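Local atomic coordinates of catechol 1,2-dioxygenase (Acinetobacter sp., PDB entry 1DMH), a protein that uses one ferric ion per subunit to cleave the ring of catechol with O2, giving cis,cis-muconate in the beta-ketoadipate pathway. Residues V11-L21 against K31-Y42. Sequence-based numbering, arbitrary orientation.
Sequences VQDFLRVASGL and KQIIHRVLSDLY. With LIO ([1-pentadecanoyl-2-decanoyl-glycerol-3-yl]phosphonyl choline), chain G.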
# COMPACT_ATOMS: atom_id res chain seq x y z
N VAL A 11 13.41 6.49 -20.70
CA VAL A 11 12.98 6.14 -19.35
C VAL A 11 13.30 7.25 -18.34
O VAL A 11 12.47 7.61 -17.50
CB VAL A 11 13.61 4.82 -18.89
CG1 VAL A 11 13.30 4.57 -17.39
CG2 VAL A 11 13.05 3.69 -19.74
N GLN A 12 14.50 7.83 -18.43
CA GLN A 12 14.85 8.90 -17.50
C GLN A 12 13.91 10.12 -17.62
O GLN A 12 13.49 10.68 -16.59
CB GLN A 12 16.32 9.28 -17.70
CG GLN A 12 17.24 8.09 -17.38
CD GLN A 12 17.06 7.61 -15.95
OE1 GLN A 12 17.16 8.40 -15.02
NE2 GLN A 12 16.78 6.33 -15.78
N ASP A 13 13.57 10.53 -18.85
CA ASP A 13 12.66 11.66 -19.03
C ASP A 13 11.26 11.31 -18.55
O ASP A 13 10.57 12.14 -17.93
CB ASP A 13 12.58 12.10 -20.49
CG ASP A 13 13.87 12.77 -20.96
OD1 ASP A 13 14.61 13.30 -20.09
OD2 ASP A 13 14.11 12.79 -22.19
N PHE A 14 10.86 10.08 -18.84
CA PHE A 14 9.55 9.60 -18.42
C PHE A 14 9.42 9.72 -16.89
O PHE A 14 8.40 10.18 -16.38
CB PHE A 14 9.38 8.14 -18.85
CG PHE A 14 8.00 7.57 -18.54
CD1 PHE A 14 6.86 8.24 -18.96
CD2 PHE A 14 7.86 6.37 -17.85
CE1 PHE A 14 5.58 7.73 -18.71
CE2 PHE A 14 6.59 5.83 -17.58
CZ PHE A 14 5.44 6.52 -18.01
N LEU A 15 10.45 9.30 -16.16
CA LEU A 15 10.43 9.39 -14.70
C LEU A 15 10.24 10.83 -14.22
O LEU A 15 9.60 11.08 -13.19
CB LEU A 15 11.73 8.81 -14.13
CG LEU A 15 11.85 7.28 -14.07
CD1 LEU A 15 13.27 6.83 -13.83
CD2 LEU A 15 10.93 6.76 -12.96
N ARG A 16 10.78 11.79 -14.97
CA ARG A 16 10.63 13.18 -14.55
C ARG A 16 9.21 13.64 -14.81
O ARG A 16 8.63 14.37 -14.00
CB ARG A 16 11.64 14.08 -15.28
CG ARG A 16 13.10 13.81 -14.89
CD ARG A 16 14.00 14.82 -15.60
NE ARG A 16 13.71 16.18 -15.13
CZ ARG A 16 14.14 16.66 -13.97
NH1 ARG A 16 14.89 15.89 -13.19
NH2 ARG A 16 13.78 17.88 -13.57
N VAL A 17 8.64 13.21 -15.92
CA VAL A 17 7.25 13.56 -16.25
C VAL A 17 6.26 12.99 -15.23
O VAL A 17 5.40 13.70 -14.70
CB VAL A 17 6.88 13.03 -17.63
CG1 VAL A 17 5.40 13.27 -17.92
CG2 VAL A 17 7.76 13.70 -18.67
N ALA A 18 6.38 11.69 -14.96
CA ALA A 18 5.51 11.01 -14.01
C ALA A 18 5.57 11.63 -12.61
O ALA A 18 4.57 11.64 -11.88
CB ALA A 18 5.87 9.54 -13.95
N SER A 19 6.75 12.13 -12.22
CA SER A 19 6.92 12.74 -10.91
C SER A 19 6.46 14.21 -10.86
O SER A 19 6.56 14.86 -9.82
CB SER A 19 8.38 12.65 -10.49
OG SER A 19 8.78 11.29 -10.46
N GLY A 20 5.98 14.72 -11.99
CA GLY A 20 5.51 16.10 -12.07
C GLY A 20 6.62 17.14 -11.95
O GLY A 20 6.35 18.31 -11.72
N LEU A 21 7.86 16.70 -12.10
CA LEU A 21 9.00 17.57 -11.98
C LEU A 21 8.91 18.72 -12.96
O LEU A 21 9.35 19.83 -12.66
CB LEU A 21 10.28 16.76 -12.21
CG LEU A 21 11.09 16.33 -10.98
CD1 LEU A 21 10.21 16.01 -9.80
CD2 LEU A 21 11.98 15.17 -11.37
N LYS A 31 7.21 15.86 -4.77
CA LYS A 31 7.76 15.50 -6.07
C LYS A 31 9.18 14.93 -5.94
O LYS A 31 9.57 13.99 -6.63
CB LYS A 31 7.78 16.72 -7.00
CG LYS A 31 6.41 17.33 -7.30
CD LYS A 31 6.61 18.50 -8.24
CE LYS A 31 5.33 19.19 -8.62
NZ LYS A 31 5.67 20.31 -9.54
N GLN A 32 9.96 15.53 -5.04
CA GLN A 32 11.33 15.09 -4.80
C GLN A 32 11.35 13.65 -4.31
O GLN A 32 12.15 12.84 -4.78
CB GLN A 32 11.95 16.00 -3.74
CG GLN A 32 13.31 15.57 -3.29
CD GLN A 32 13.89 16.55 -2.26
OE1 GLN A 32 13.36 16.70 -1.14
NE2 GLN A 32 14.97 17.24 -2.65
N ILE A 33 10.48 13.34 -3.35
CA ILE A 33 10.44 11.99 -2.79
C ILE A 33 9.91 10.99 -3.84
O ILE A 33 10.51 9.93 -4.05
CB ILE A 33 9.57 11.97 -1.49
CG1 ILE A 33 10.27 12.83 -0.42
CG2 ILE A 33 9.35 10.50 -0.98
CD1 ILE A 33 9.40 13.12 0.79
N ILE A 34 8.81 11.34 -4.50
CA ILE A 34 8.24 10.47 -5.52
C ILE A 34 9.24 10.17 -6.64
O ILE A 34 9.38 9.01 -7.04
CB ILE A 34 6.98 11.09 -6.14
CG1 ILE A 34 5.88 11.19 -5.08
CG2 ILE A 34 6.49 10.23 -7.31
CD1 ILE A 34 5.47 9.85 -4.52
N HIS A 35 9.94 11.19 -7.13
CA HIS A 35 10.91 10.95 -8.18
C HIS A 35 11.96 9.92 -7.74
O HIS A 35 12.29 9.01 -8.48
CB HIS A 35 11.59 12.24 -8.62
CG HIS A 35 12.54 12.06 -9.76
ND1 HIS A 35 13.91 12.08 -9.60
CD2 HIS A 35 12.31 11.74 -11.05
CE1 HIS A 35 14.48 11.77 -10.75
NE2 HIS A 35 13.53 11.56 -11.65
N ARG A 36 12.47 10.05 -6.53
CA ARG A 36 13.47 9.10 -6.04
C ARG A 36 12.91 7.70 -5.86
O ARG A 36 13.52 6.72 -6.29
CB ARG A 36 14.06 9.60 -4.72
CG ARG A 36 14.95 8.61 -3.98
CD ARG A 36 16.13 8.17 -4.80
NE ARG A 36 17.03 7.37 -3.98
CZ ARG A 36 17.96 7.89 -3.18
NH1 ARG A 36 18.13 9.22 -3.11
NH2 ARG A 36 18.67 7.10 -2.39
N VAL A 37 11.75 7.58 -5.22
CA VAL A 37 11.17 6.26 -5.02
C VAL A 37 10.84 5.58 -6.36
O VAL A 37 11.11 4.39 -6.52
CB VAL A 37 9.90 6.35 -4.13
CG1 VAL A 37 9.27 4.96 -3.99
CG2 VAL A 37 10.27 6.86 -2.75
N LEU A 38 10.28 6.31 -7.32
CA LEU A 38 9.97 5.69 -8.63
C LEU A 38 11.23 5.26 -9.36
O LEU A 38 11.28 4.20 -9.97
CB LEU A 38 9.23 6.65 -9.56
CG LEU A 38 7.81 7.04 -9.18
CD1 LEU A 38 7.23 7.92 -10.27
CD2 LEU A 38 6.99 5.78 -9.04
N SER A 39 12.25 6.10 -9.32
CA SER A 39 13.50 5.78 -9.98
C SER A 39 14.06 4.51 -9.40
O SER A 39 14.42 3.61 -10.14
CB SER A 39 14.50 6.92 -9.79
OG SER A 39 14.02 8.08 -10.46
N ASP A 40 14.14 4.43 -8.08
CA ASP A 40 14.66 3.22 -7.46
C ASP A 40 13.84 1.98 -7.81
O ASP A 40 14.40 0.93 -8.08
CB ASP A 40 14.74 3.38 -5.92
CG ASP A 40 15.84 4.35 -5.47
OD1 ASP A 40 16.74 4.71 -6.27
OD2 ASP A 40 15.79 4.75 -4.30
N LEU A 41 12.52 2.09 -7.82
CA LEU A 41 11.69 0.93 -8.14
C LEU A 41 11.79 0.52 -9.60
O LEU A 41 11.81 -0.68 -9.89
CB LEU A 41 10.22 1.21 -7.77
CG LEU A 41 9.91 1.19 -6.28
CD1 LEU A 41 8.45 1.61 -6.08
CD2 LEU A 41 10.14 -0.20 -5.71
N TYR A 42 11.84 1.49 -10.51
CA TYR A 42 11.98 1.17 -11.93
C TYR A 42 13.32 0.46 -12.12
O TYR A 42 13.42 -0.50 -12.88
CB TYR A 42 11.97 2.44 -12.79
CG TYR A 42 10.61 2.95 -13.21
CD1 TYR A 42 9.54 2.98 -12.31
CD2 TYR A 42 10.43 3.53 -14.46
CE1 TYR A 42 8.34 3.60 -12.65
CE2 TYR A 42 9.24 4.16 -14.80
CZ TYR A 42 8.21 4.20 -13.89
OH TYR A 42 7.08 4.91 -14.19
C1 LIO G . 0.72 15.83 2.90
C2 LIO G . 1.11 14.90 1.95
C3 LIO G . 2.43 14.55 2.20
C4 LIO G . 0.51 19.07 5.78
C5 LIO G . -0.38 20.31 6.06
C6 LIO G . 0.40 20.53 8.39
C7 LIO G . -0.70 22.38 7.30
C8 LIO G . 1.51 21.77 6.64
C11 LIO G . 4.56 14.51 3.37
C12 LIO G . 4.93 13.42 2.33
C13 LIO G . 5.92 12.43 2.93
C14 LIO G . 6.30 11.35 1.92
C15 LIO G . 6.37 10.03 2.67
C16 LIO G . 7.45 9.12 2.10
C17 LIO G . 7.44 7.83 2.91
C18 LIO G . 8.27 6.75 2.22
C19 LIO G . 7.37 5.57 1.89
C20 LIO G . 7.65 4.42 2.86
C21 LIO G . 6.54 3.37 2.72
C22 LIO G . 6.88 2.17 3.61
C23 LIO G . 5.64 1.30 3.75
C24 LIO G . 5.95 0.10 4.63
C25 LIO G . 4.64 -0.51 5.09
C31 LIO G . 0.28 12.59 0.90
C32 LIO G . 1.48 12.31 -0.01
C33 LIO G . 2.23 11.07 0.52
C34 LIO G . 2.13 9.92 -0.48
C35 LIO G . 3.49 9.24 -0.59
C36 LIO G . 3.30 7.75 -0.83
C37 LIO G . 4.47 7.24 -1.68
C38 LIO G . 4.31 5.73 -1.94
C39 LIO G . 3.57 5.51 -3.27
C40 LIO G . 4.13 4.27 -3.97
N LIO G . 0.21 21.23 7.10
O2 LIO G . 0.15 13.76 1.80
O3 LIO G . 3.22 15.11 3.29
O11 LIO G . 5.35 14.88 4.25
O31 LIO G . -0.64 11.76 0.91
O1P LIO G . 1.91 18.45 3.15
O2P LIO G . -0.33 19.43 2.82
O3P LIO G . -0.05 17.00 2.54
O4P LIO G . 0.12 18.04 4.81
P LIO G . 0.42 18.22 3.33
O HOH W 1 14.59 10.94 -14.30
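In Leu15 and Tyr42, CG lies anti to the carbonyl carbon (chi1 -78° and -86°), which points both side chains at the facing helix. Methyl CD2 of Leu15 sits over the centre of the Tyr42 ring, 3.6 Å from its centroid, a CH-pi contact. Leu15 is a knob in the hole formed by His35, Leu38, Ser39 and Tyr42. Its other methyl, CD1, rests against Ser39 OG. Tyr42 OH lies 3.5 Å from Phe14 CE2, and the two side chains cross at about a right angle.

CG of His35 is anti to the backbone N, chi1 -176°, and the ring reaches toward helix 9-18. Leu21 CD2 lies over one ring face, 3.7 Å from the centroid, and Ser39 OG lies over the other, both offset toward the rim. A water joins His35 NE2 (2.9 Å) to Gln12 O. Ser19 OG donates to Leu15 O at 2.9 Å, so this buried hydroxyl is tied back to the last turn of helix 9-18 while it packs against CA and CB of His35.

Helix 9-18 ends in a Schellman motif, with Gly20 at positive phi. The extended chain of Lys31 runs past Ser19 O, and NZ donates to Gly20 O at 3.0 Å from above the carbonyl plane. NZ also bonds Gly25 O, so the lysine ties together two points of the connecting segment.

Farther round helix 28-47, Ile33 and Ile34 touch a bound phospholipid. The two helices belong to the helical zipper at the dimer axis and run roughly antiparallel. Tyr42 OH bonds Leu78 O of the second subunit, and the Tyr42 ring stacks on that of Tyr83, on helix 80-94 of the second subunit.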